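Local coordinates for protein metallophosphoesterase (Clostridium thermocellum, PDB 4J6O) that probably hydrolyses phosphomonoesters, including RNA 2',3'-phosphate ends during repair, as the manganese-binding calcineurin-like phosphatase domain of bacterial Pnkp, at residues N219-L233 / R241-P255. Sequence-based numbering, arbitrary orientation.
Sequences NTINIDTGCVFGGKL and REIVDVKALKTYYEP
The open end of the β-hairpin of strands 232-238 and 242-247, the latter the edge strand of a five-stranded sheet of the calcineurin-like fold, joins L233 to V246 as an antiparallel hydrogen-bonded pair. L233 N reaches V246 O at 2.9 Å, and V246 N returns the bond to L233 O, also at 2.9 Å. Both side chains are apolar, as suits their buried side of the sheet, where L233 also touches L30 of helix 24-33. K232 points to the other side; beyond CG its extended chain crosses the carboxylate of D245, and K232 NZ makes a weak salt bridge with D245 OD2 (3.4 Å) besides its bridge to E213. The turn 226-231 then packs against the C-terminal tail. G231 O accepts from A248 N at 2.9 Å, nearly straight (172°). In one of two conformers, K247 bends at chi2 (70°) and chi4 (59°), bringing NZ within 2.8 Å of G231 O from the opposite face. Small A248 fits its CB against C227 O at 3.4 Å. Glycine suits position 230, having no CB to run into T251 OG1 and F229 O. V228 CG2 rests on the CB atoms of Y252 and Y253, while Y252 OH is hydrogen-bonded to E26. F229 CD1 lies 3.5 Å from P255 CA, and F229 CA makes a CA-H...O contact with Y253 O. Toward the hairpin turn, strand 220-222 of the six-stranded sheet meets the hairpin, I221 CD1 to I243 CD1 at 4.1 Å; in one N219 conformer, a water also links the sheets, from N219 OD1 to R241 NH1.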
ATOM      1  N   ASN A 219     -14.852  -3.862  12.603  0.53 32.66           N
ATOM      2  CA  ASN A 219     -14.909  -4.205  11.204  0.53 30.94           C
ATOM      3  C   ASN A 219     -13.657  -3.699  10.492  0.53 25.48           C
ATOM      4  O   ASN A 219     -13.786  -3.045   9.465  0.53 35.73           O
ATOM      5  CB  ASN A 219     -16.142  -3.559  10.568  0.53 30.70           C
ATOM      6  CG  ASN A 219     -16.675  -4.341   9.374  0.53 40.84           C
ATOM      7  OD1 ASN A 219     -16.335  -5.498   9.166  0.53 43.00           O
ATOM      8  ND2 ASN A 219     -17.541  -3.702   8.598  0.53 55.09           N
ATOM      9  N   THR A 220     -12.459  -3.967  11.030  1.00 25.41           N
ATOM     10  CA  THR A 220     -11.253  -3.424  10.384  1.00 22.95           C
ATOM     11  C   THR A 220     -10.154  -4.428  10.497  1.00 24.18           C
ATOM     12  O   THR A 220     -10.132  -5.187  11.451  1.00 27.11           O
ATOM     13  CB  THR A 220     -10.715  -2.063  11.012  1.00 26.05           C
ATOM     14  OG1 THR A 220     -10.055  -2.293  12.261  1.00 26.64           O
ATOM     15  CG2 THR A 220     -11.861  -1.058  11.244  1.00 25.99           C
ATOM     16  N   ILE A 221      -9.177  -4.365   9.603  1.00 23.46           N
ATOM     17  CA  ILE A 221      -8.020  -5.268   9.761  1.00 22.75           C
ATOM     18  C   ILE A 221      -6.776  -4.636   9.167  1.00 20.86           C
ATOM     19  O   ILE A 221      -6.784  -4.175   8.019  1.00 20.83           O
ATOM     20  CB  ILE A 221      -8.286  -6.648   9.107  1.00 23.78           C
ATOM     21  CG1 ILE A 221      -7.066  -7.589   9.305  1.00 24.72           C
ATOM     22  CG2 ILE A 221      -8.697  -6.564   7.636  1.00 24.72           C
ATOM     23  CD1 ILE A 221      -7.368  -9.034   8.940  1.00 31.74           C
ATOM     24  N   ASN A 222      -5.715  -4.622   9.944  1.00 23.49           N
ATOM     25  CA  ASN A 222      -4.457  -4.064   9.486  1.00 17.77           C
ATOM     26  C   ASN A 222      -3.637  -5.256   8.999  1.00 19.53           C
ATOM     27  O   ASN A 222      -3.353  -6.189   9.776  1.00 23.22           O
ATOM     28  CB  ASN A 222      -3.763  -3.405  10.680  1.00 23.67           C
ATOM     29  CG  ASN A 222      -2.375  -2.835  10.334  1.00 22.13           C
ATOM     30  OD1 ASN A 222      -1.817  -3.127   9.288  1.00 22.61           O
ATOM     31  ND2 ASN A 222      -1.809  -2.035  11.256  1.00 24.46           N
ATOM     32  N   ILE A 223      -3.296  -5.242   7.726  1.00 17.78           N
ATOM     33  CA  ILE A 223      -2.552  -6.380   7.161  1.00 18.26           C
ATOM     34  C   ILE A 223      -1.072  -6.083   6.831  1.00 16.39           C
ATOM     35  O   ILE A 223      -0.426  -6.821   6.080  1.00 18.68           O
ATOM     36  CB  ILE A 223      -3.254  -6.928   5.887  1.00 16.68           C
ATOM     37  CG1 ILE A 223      -3.282  -5.898   4.767  1.00 17.55           C
ATOM     38  CG2 ILE A 223      -4.672  -7.444   6.226  1.00 23.18           C
ATOM     39  CD1 ILE A 223      -3.731  -6.547   3.401  1.00 18.99           C
ATOM     40  N   ASP A 224      -0.526  -5.003   7.403  1.00 19.47           N
ATOM     41  CA  ASP A 224       0.923  -4.796   7.267  1.00 15.72           C
ATOM     42  C   ASP A 224       1.690  -5.630   8.277  1.00 21.09           C
ATOM     43  O   ASP A 224       1.841  -5.199   9.427  1.00 21.29           O
ATOM     44  CB  ASP A 224       1.265  -3.310   7.471  1.00 19.01           C
ATOM     45  CG  ASP A 224       2.751  -3.027   7.305  1.00 21.69           C
ATOM     46  OD1 ASP A 224       3.474  -3.974   6.970  1.00 18.59           O
ATOM     47  OD2 ASP A 224       3.180  -1.844   7.478  1.00 19.70           O
ATOM     48  N   THR A 225       2.171  -6.792   7.828  1.00 18.55           N
ATOM     49  CA  THR A 225       2.868  -7.747   8.688  1.00 19.88           C
ATOM     50  C   THR A 225       4.364  -7.600   8.518  1.00 20.90           C
ATOM     51  O   THR A 225       5.115  -8.520   8.823  1.00 21.70           O
ATOM     52  CB  THR A 225       2.365  -9.162   8.389  1.00 21.08           C
ATOM     53  OG1 THR A 225       2.227  -9.354   6.967  1.00 21.54           O
ATOM     54  CG2 THR A 225       0.988  -9.304   9.043  1.00 24.74           C
ATOM     55  N   GLY A 226       4.798  -6.417   8.074  1.00 18.81           N
ATOM     56  CA  GLY A 226       6.198  -6.022   8.103  1.00 21.63           C
ATOM     57  C   GLY A 226       7.152  -6.892   7.308  1.00 18.85           C
ATOM     58  O   GLY A 226       8.242  -7.248   7.763  1.00 21.41           O
ATOM     59  N   CYS A 227       6.768  -7.151   6.052  1.00 17.50           N
ATOM     60  CA  CYS A 227       7.604  -7.985   5.182  1.00 18.89           C
ATOM     61  C   CYS A 227       9.051  -7.507   5.141  1.00 22.48           C
ATOM     62  O   CYS A 227       9.991  -8.291   5.330  1.00 21.78           O
ATOM     63  CB  CYS A 227       6.992  -7.951   3.785  1.00 19.69           C
ATOM     64  SG  CYS A 227       7.863  -9.075   2.671  1.00 23.57           S
ATOM     65  N   VAL A 228       9.247  -6.222   4.897  1.00 19.85           N
ATOM     66  CA  VAL A 228      10.611  -5.784   4.734  1.00 18.63           C
ATOM     67  C   VAL A 228      11.494  -5.835   5.982  1.00 22.77           C
ATOM     68  O   VAL A 228      12.723  -5.889   5.865  1.00 23.46           O
ATOM     69  CB  VAL A 228      10.611  -4.345   4.117  1.00 21.12           C
ATOM     70  CG1 VAL A 228      10.200  -3.285   5.186  1.00 24.13           C
ATOM     71  CG2 VAL A 228      11.979  -3.995   3.502  1.00 22.58           C
ATOM     72  N   PHE A 229      10.837  -5.925   7.143  1.00 23.59           N
ATOM     73  CA  PHE A 229      11.502  -6.025   8.436  1.00 24.40           C
ATOM     74  C   PHE A 229      11.809  -7.462   8.833  1.00 23.44           C
ATOM     75  O   PHE A 229      12.156  -7.731   9.981  1.00 30.61           O
ATOM     76  CB  PHE A 229      10.633  -5.353   9.506  1.00 23.29           C
ATOM     77  CG  PHE A 229      10.287  -3.949   9.183  1.00 24.86           C
ATOM     78  CD1 PHE A 229      11.303  -3.003   9.065  1.00 24.71           C
ATOM     79  CD2 PHE A 229       8.969  -3.547   8.936  1.00 20.87           C
ATOM     80  CE1 PHE A 229      10.968  -1.662   8.775  1.00 22.11           C
ATOM     81  CE2 PHE A 229       8.628  -2.191   8.613  1.00 23.99           C
ATOM     82  CZ  PHE A 229       9.667  -1.253   8.542  1.00 22.64           C
ATOM     83  N   GLY A 230      11.643  -8.417   7.893  1.00 24.64           N
ATOM     84  CA  GLY A 230      11.850  -9.833   8.199  1.00 27.59           C
ATOM     85  C   GLY A 230      10.557 -10.522   8.683  1.00 31.65           C
ATOM     86  O   GLY A 230      10.583 -11.629   9.252  1.00 30.83           O
ATOM     87  N   GLY A 231       9.405  -9.873   8.465  1.00 23.71           N
ATOM     88  CA  GLY A 231       8.125 -10.464   8.827  1.00 24.11           C
ATOM     89  C   GLY A 231       7.549 -11.238   7.672  1.00 24.23           C
ATOM     90  O   GLY A 231       8.156 -12.217   7.202  1.00 26.58           O
ATOM     91  N   LYS A 232       6.393 -10.798   7.173  1.00 20.52           N
ATOM     92  CA  LYS A 232       5.774 -11.499   6.054  1.00 24.94           C
ATOM     93  C   LYS A 232       4.929 -10.522   5.273  1.00 21.83           C
ATOM     94  O   LYS A 232       4.557  -9.465   5.787  1.00 22.66           O
ATOM     95  CB  LYS A 232       4.950 -12.675   6.496  1.00 29.59           C
ATOM     96  CG  LYS A 232       3.832 -12.420   7.417  1.00 27.73           C
ATOM     97  CD  LYS A 232       3.558 -13.766   8.212  1.00 31.69           C
ATOM     98  CE  LYS A 232       2.602 -13.515   9.358  1.00 37.94           C
ATOM     99  NZ  LYS A 232       2.121 -14.857   9.829  1.00 45.43           N
ATOM    100  N   LEU A 233       4.673 -10.882   4.031  1.00 19.47           N
ATOM    101  CA  LEU A 233       3.819 -10.081   3.165  1.00 17.92           C
ATOM    102  C   LEU A 233       2.473 -10.795   3.131  1.00 21.05           C
ATOM    103  O   LEU A 233       2.415 -12.012   2.820  1.00 22.36           O
ATOM    104  CB  LEU A 233       4.393 -10.003   1.769  1.00 18.38           C
ATOM    105  CG  LEU A 233       3.683  -9.041   0.837  1.00 16.42           C
ATOM    106  CD1 LEU A 233       3.874  -7.596   1.358  1.00 18.82           C
ATOM    107  CD2 LEU A 233       4.226  -9.144  -0.627  1.00 21.87           C
ATOM    108  N   ARG A 241     -12.561 -13.342   3.015  1.00 28.65           N
ATOM    109  CA  ARG A 241     -12.050 -12.994   4.330  1.00 30.88           C
ATOM    110  C   ARG A 241     -11.036 -14.049   4.786  1.00 29.14           C
ATOM    111  O   ARG A 241     -11.069 -14.522   5.918  1.00 36.48           O
ATOM    112  CB  ARG A 241     -13.194 -12.739   5.328  1.00 32.78           C
ATOM    113  CG  ARG A 241     -14.154 -11.658   4.780  1.00 33.92           C
ATOM    114  CD  ARG A 241     -14.974 -10.989   5.820  1.00 31.39           C
ATOM    115  NE  ARG A 241     -15.961 -10.129   5.194  1.00 31.65           N
ATOM    116  CZ  ARG A 241     -16.612  -9.175   5.837  1.00 37.46           C
ATOM    117  NH1 ARG A 241     -17.520  -8.455   5.192  1.00 40.31           N
ATOM    118  NH2 ARG A 241     -16.376  -8.973   7.133  1.00 46.40           N
ATOM    119  N   GLU A 242     -10.122 -14.369   3.860  1.00 30.80           N
ATOM    120  CA  GLU A 242      -9.019 -15.308   4.118  1.00 29.99           C
ATOM    121  C   GLU A 242      -7.681 -14.614   4.063  1.00 27.44           C
ATOM    122  O   GLU A 242      -7.444 -13.763   3.180  1.00 29.34           O
ATOM    123  CB  GLU A 242      -9.003 -16.360   3.040  1.00 34.44           C
ATOM    124  CG  GLU A 242     -10.194 -17.267   3.126  1.00 48.79           C
ATOM    125  CD  GLU A 242     -10.307 -18.221   1.958  1.00 66.61           C
ATOM    126  OE1 GLU A 242      -9.458 -18.157   1.029  1.00 39.62           O
ATOM    127  OE2 GLU A 242     -11.266 -19.036   1.983  1.00 43.44           O
ATOM    128  N   ILE A 243      -6.798 -15.012   4.974  1.00 28.70           N
ATOM    129  CA  ILE A 243      -5.425 -14.521   5.027  1.00 30.57           C
ATOM    130  C   ILE A 243      -4.488 -15.482   4.284  1.00 28.89           C
ATOM    131  O   ILE A 243      -4.499 -16.697   4.544  1.00 29.31           O
ATOM    132  CB  ILE A 243      -4.964 -14.385   6.457  1.00 31.73           C
ATOM    133  CG1 ILE A 243      -5.860 -13.428   7.241  1.00 33.75           C
ATOM    134  CG2 ILE A 243      -3.516 -13.917   6.521  1.00 31.29           C
ATOM    135  CD1 ILE A 243      -6.119 -12.145   6.547  1.00 45.97           C
ATOM    136  N   VAL A 244      -3.691 -14.948   3.358  1.00 29.72           N
ATOM    137  CA  VAL A 244      -2.637 -15.696   2.647  1.00 28.70           C
ATOM    138  C   VAL A 244      -1.347 -14.913   2.812  1.00 23.23           C
ATOM    139  O   VAL A 244      -1.361 -13.691   2.684  1.00 26.58           O
ATOM    140  CB  VAL A 244      -2.934 -15.852   1.155  1.00 26.89           C
ATOM    141  CG1 VAL A 244      -1.782 -16.556   0.412  1.00 30.39           C
ATOM    142  CG2 VAL A 244      -4.258 -16.653   0.979  1.00 30.10           C
ATOM    143  N   ASP A 245      -0.259 -15.576   3.144  1.00 26.37           N
ATOM    144  CA  ASP A 245       0.993 -14.824   3.361  1.00 25.53           C
ATOM    145  C   ASP A 245       2.229 -15.562   2.886  1.00 28.10           C
ATOM    146  O   ASP A 245       2.208 -16.770   2.662  1.00 28.01           O
ATOM    147  CB  ASP A 245       1.108 -14.320   4.810  1.00 28.24           C
ATOM    148  CG  ASP A 245       1.077 -15.432   5.852  1.00 38.01           C
ATOM    149  OD1 ASP A 245       1.751 -16.461   5.635  1.00 35.55           O
ATOM    150  OD2 ASP A 245       0.422 -15.242   6.911  1.00 33.84           O
ATOM    151  N   VAL A 246       3.288 -14.788   2.651  1.00 24.20           N
ATOM    152  CA  VAL A 246       4.592 -15.342   2.304  0.65 27.76           C
ATOM    153  C   VAL A 246       5.607 -14.777   3.286  1.00 23.13           C
ATOM    154  O   VAL A 246       5.696 -13.570   3.482  1.00 25.75           O
ATOM    155  CB  VAL A 246       5.037 -14.910   0.920  0.65 26.03           C
ATOM    156  CG1 VAL A 246       6.482 -15.268   0.689  0.65 27.61           C
ATOM    157  CG2 VAL A 246       4.145 -15.578  -0.158  0.65 28.41           C
ATOM    158  N   LYS A 247       6.400 -15.641   3.879  1.00 25.53           N
ATOM    159  CA  LYS A 247       7.424 -15.182   4.814  0.55 23.16           C
ATOM    160  C   LYS A 247       8.538 -14.463   4.067  1.00 30.41           C
ATOM    161  O   LYS A 247       8.926 -14.840   2.973  1.00 29.01           O
ATOM    162  CB  LYS A 247       8.029 -16.400   5.549  0.55 29.80           C
ATOM    163  CG  LYS A 247       8.755 -16.038   6.830  0.55 29.23           C
ATOM    164  CD  LYS A 247       7.760 -15.587   7.892  0.55 44.05           C
ATOM    165  CE  LYS A 247       8.473 -15.203   9.167  0.55 53.17           C
ATOM    166  NZ  LYS A 247       9.417 -14.119   8.858  0.55 32.23           N
ATOM    167  N   ALA A 248       9.075 -13.394   4.663  1.00 26.39           N
ATOM    168  CA  ALA A 248      10.226 -12.754   4.053  1.00 26.36           C
ATOM    169  C   ALA A 248      11.383 -13.719   3.925  1.00 29.67           C
ATOM    170  O   ALA A 248      11.645 -14.474   4.864  1.00 29.90           O
ATOM    171  CB  ALA A 248      10.681 -11.551   4.937  1.00 28.44           C
ATOM    172  N   LEU A 249      12.151 -13.577   2.850  1.00 26.91           N
ATOM    173  CA  LEU A 249      13.284 -14.456   2.570  1.00 30.74           C
ATOM    174  C   LEU A 249      14.486 -14.131   3.438  1.00 37.71           C
ATOM    175  O   LEU A 249      15.308 -14.994   3.748  1.00 37.78           O
ATOM    176  CB  LEU A 249      13.662 -14.325   1.095  1.00 29.31           C
ATOM    177  CG  LEU A 249      12.619 -14.792   0.087  1.00 39.50           C
ATOM    178  CD1 LEU A 249      13.055 -14.424  -1.329  1.00 50.11           C
ATOM    179  CD2 LEU A 249      12.366 -16.287   0.193  1.00 49.89           C
ATOM    180  N   LYS A 250      14.570 -12.863   3.838  1.00 31.05           N
ATOM    181  CA  LYS A 250      15.643 -12.305   4.667  1.00 33.57           C
ATOM    182  C   LYS A 250      15.078 -11.148   5.445  1.00 31.91           C
ATOM    183  O   LYS A 250      13.984 -10.643   5.148  1.00 32.67           O
ATOM    184  CB  LYS A 250      16.818 -11.696   3.851  1.00 38.32           C
ATOM    185  CG  LYS A 250      17.334 -12.502   2.692  1.00 68.40           C
ATOM    186  CD  LYS A 250      18.388 -11.744   1.870  1.00 71.82           C
ATOM    187  CE  LYS A 250      18.723 -12.527   0.577  1.00 77.56           C
ATOM    188  NZ  LYS A 250      18.964 -14.005   0.780  1.00 72.40           N
ATOM    189  N   THR A 251      15.852 -10.690   6.419  1.00 36.20           N
ATOM    190  CA  THR A 251      15.535  -9.421   7.072  1.00 38.00           C
ATOM    191  C   THR A 251      16.187  -8.279   6.290  1.00 40.58           C
ATOM    192  O   THR A 251      17.392  -8.096   6.354  1.00 41.02           O
ATOM    193  CB  THR A 251      16.066  -9.362   8.523  1.00 45.32           C
ATOM    194  OG1 THR A 251      15.306 -10.245   9.357  1.00 41.77           O
ATOM    195  CG2 THR A 251      15.928  -7.964   9.048  1.00 41.68           C
ATOM    196  N   TYR A 252      15.402  -7.479   5.582  1.00 30.99           N
ATOM    197  CA  TYR A 252      16.018  -6.516   4.666  1.00 29.69           C
ATOM    198  C   TYR A 252      16.299  -5.192   5.337  1.00 33.51           C
ATOM    199  O   TYR A 252      17.155  -4.440   4.895  1.00 37.06           O
ATOM    200  CB  TYR A 252      15.103  -6.241   3.479  1.00 26.99           C
ATOM    201  CG  TYR A 252      14.781  -7.466   2.633  1.00 26.01           C
ATOM    202  CD1 TYR A 252      15.722  -7.989   1.771  1.00 30.79           C
ATOM    203  CD2 TYR A 252      13.537  -8.077   2.716  1.00 26.02           C
ATOM    204  CE1 TYR A 252      15.443  -9.096   1.010  1.00 31.22           C
ATOM    205  CE2 TYR A 252      13.251  -9.230   1.953  1.00 28.24           C
ATOM    206  CZ  TYR A 252      14.214  -9.696   1.099  1.00 31.39           C
ATOM    207  OH  TYR A 252      13.961 -10.830   0.335  1.00 32.25           O
ATOM    208  N   TYR A 253      15.627  -4.935   6.448  1.00 30.49           N
ATOM    209  CA  TYR A 253      15.651  -3.580   7.029  1.00 32.29           C
ATOM    210  C   TYR A 253      15.296  -3.706   8.488  1.00 32.97           C
ATOM    211  O   TYR A 253      14.540  -4.584   8.869  1.00 33.73           O
ATOM    212  CB  TYR A 253      14.633  -2.671   6.306  1.00 27.85           C
ATOM    213  CG  TYR A 253      15.061  -1.219   6.360  1.00 30.05           C
ATOM    214  CD1 TYR A 253      15.885  -0.679   5.376  1.00 35.46           C
ATOM    215  CD2 TYR A 253      14.621  -0.412   7.383  1.00 30.76           C
ATOM    216  CE1 TYR A 253      16.256   0.646   5.399  1.00 32.76           C
ATOM    217  CE2 TYR A 253      14.978   0.934   7.420  1.00 32.25           C
ATOM    218  CZ  TYR A 253      15.825   1.442   6.453  1.00 38.54           C
ATOM    219  OH  TYR A 253      16.184   2.780   6.555  1.00 47.65           O
ATOM    220  N   GLU A 254      15.860  -2.860   9.352  1.00 32.76           N
ATOM    221  CA  GLU A 254      15.541  -2.920  10.772  1.00 36.15           C
ATOM    222  C   GLU A 254      14.304  -2.138  11.124  1.00 41.18           C
ATOM    223  O   GLU A 254      14.133  -0.985  10.668  1.00 39.51           O
ATOM    224  CB  GLU A 254      16.700  -2.347  11.613  1.00 43.36           C
ATOM    225  CG  GLU A 254      18.065  -2.409  10.930  1.00 83.42           C
ATOM    226  CD  GLU A 254      19.243  -2.268  11.896  1.00100.74           C
ATOM    227  OE1 GLU A 254      19.026  -1.927  13.087  1.00 89.75           O
ATOM    228  OE2 GLU A 254      20.392  -2.505  11.453  1.00105.07           O
ATOM    229  N   PRO A 255      13.422  -2.732  11.956  1.00 39.93           N
ATOM    230  CA  PRO A 255      12.194  -2.004  12.313  1.00 36.61           C
ATOM    231  C   PRO A 255      12.485  -0.841  13.255  1.00 36.89           C
ATOM    232  O   PRO A 255      13.642  -0.709  13.703  1.00 39.60           O
ATOM    233  CB  PRO A 255      11.309  -3.077  12.964  1.00 44.15           C
ATOM    234  CG  PRO A 255      12.271  -4.122  13.456  1.00 40.68           C
ATOM    235  CD  PRO A 255      13.466  -4.103  12.516  1.00 42.62           C
TER
HETATM  236  O   HOH W   1     -18.311  -6.446   7.126  1.00 42.77           O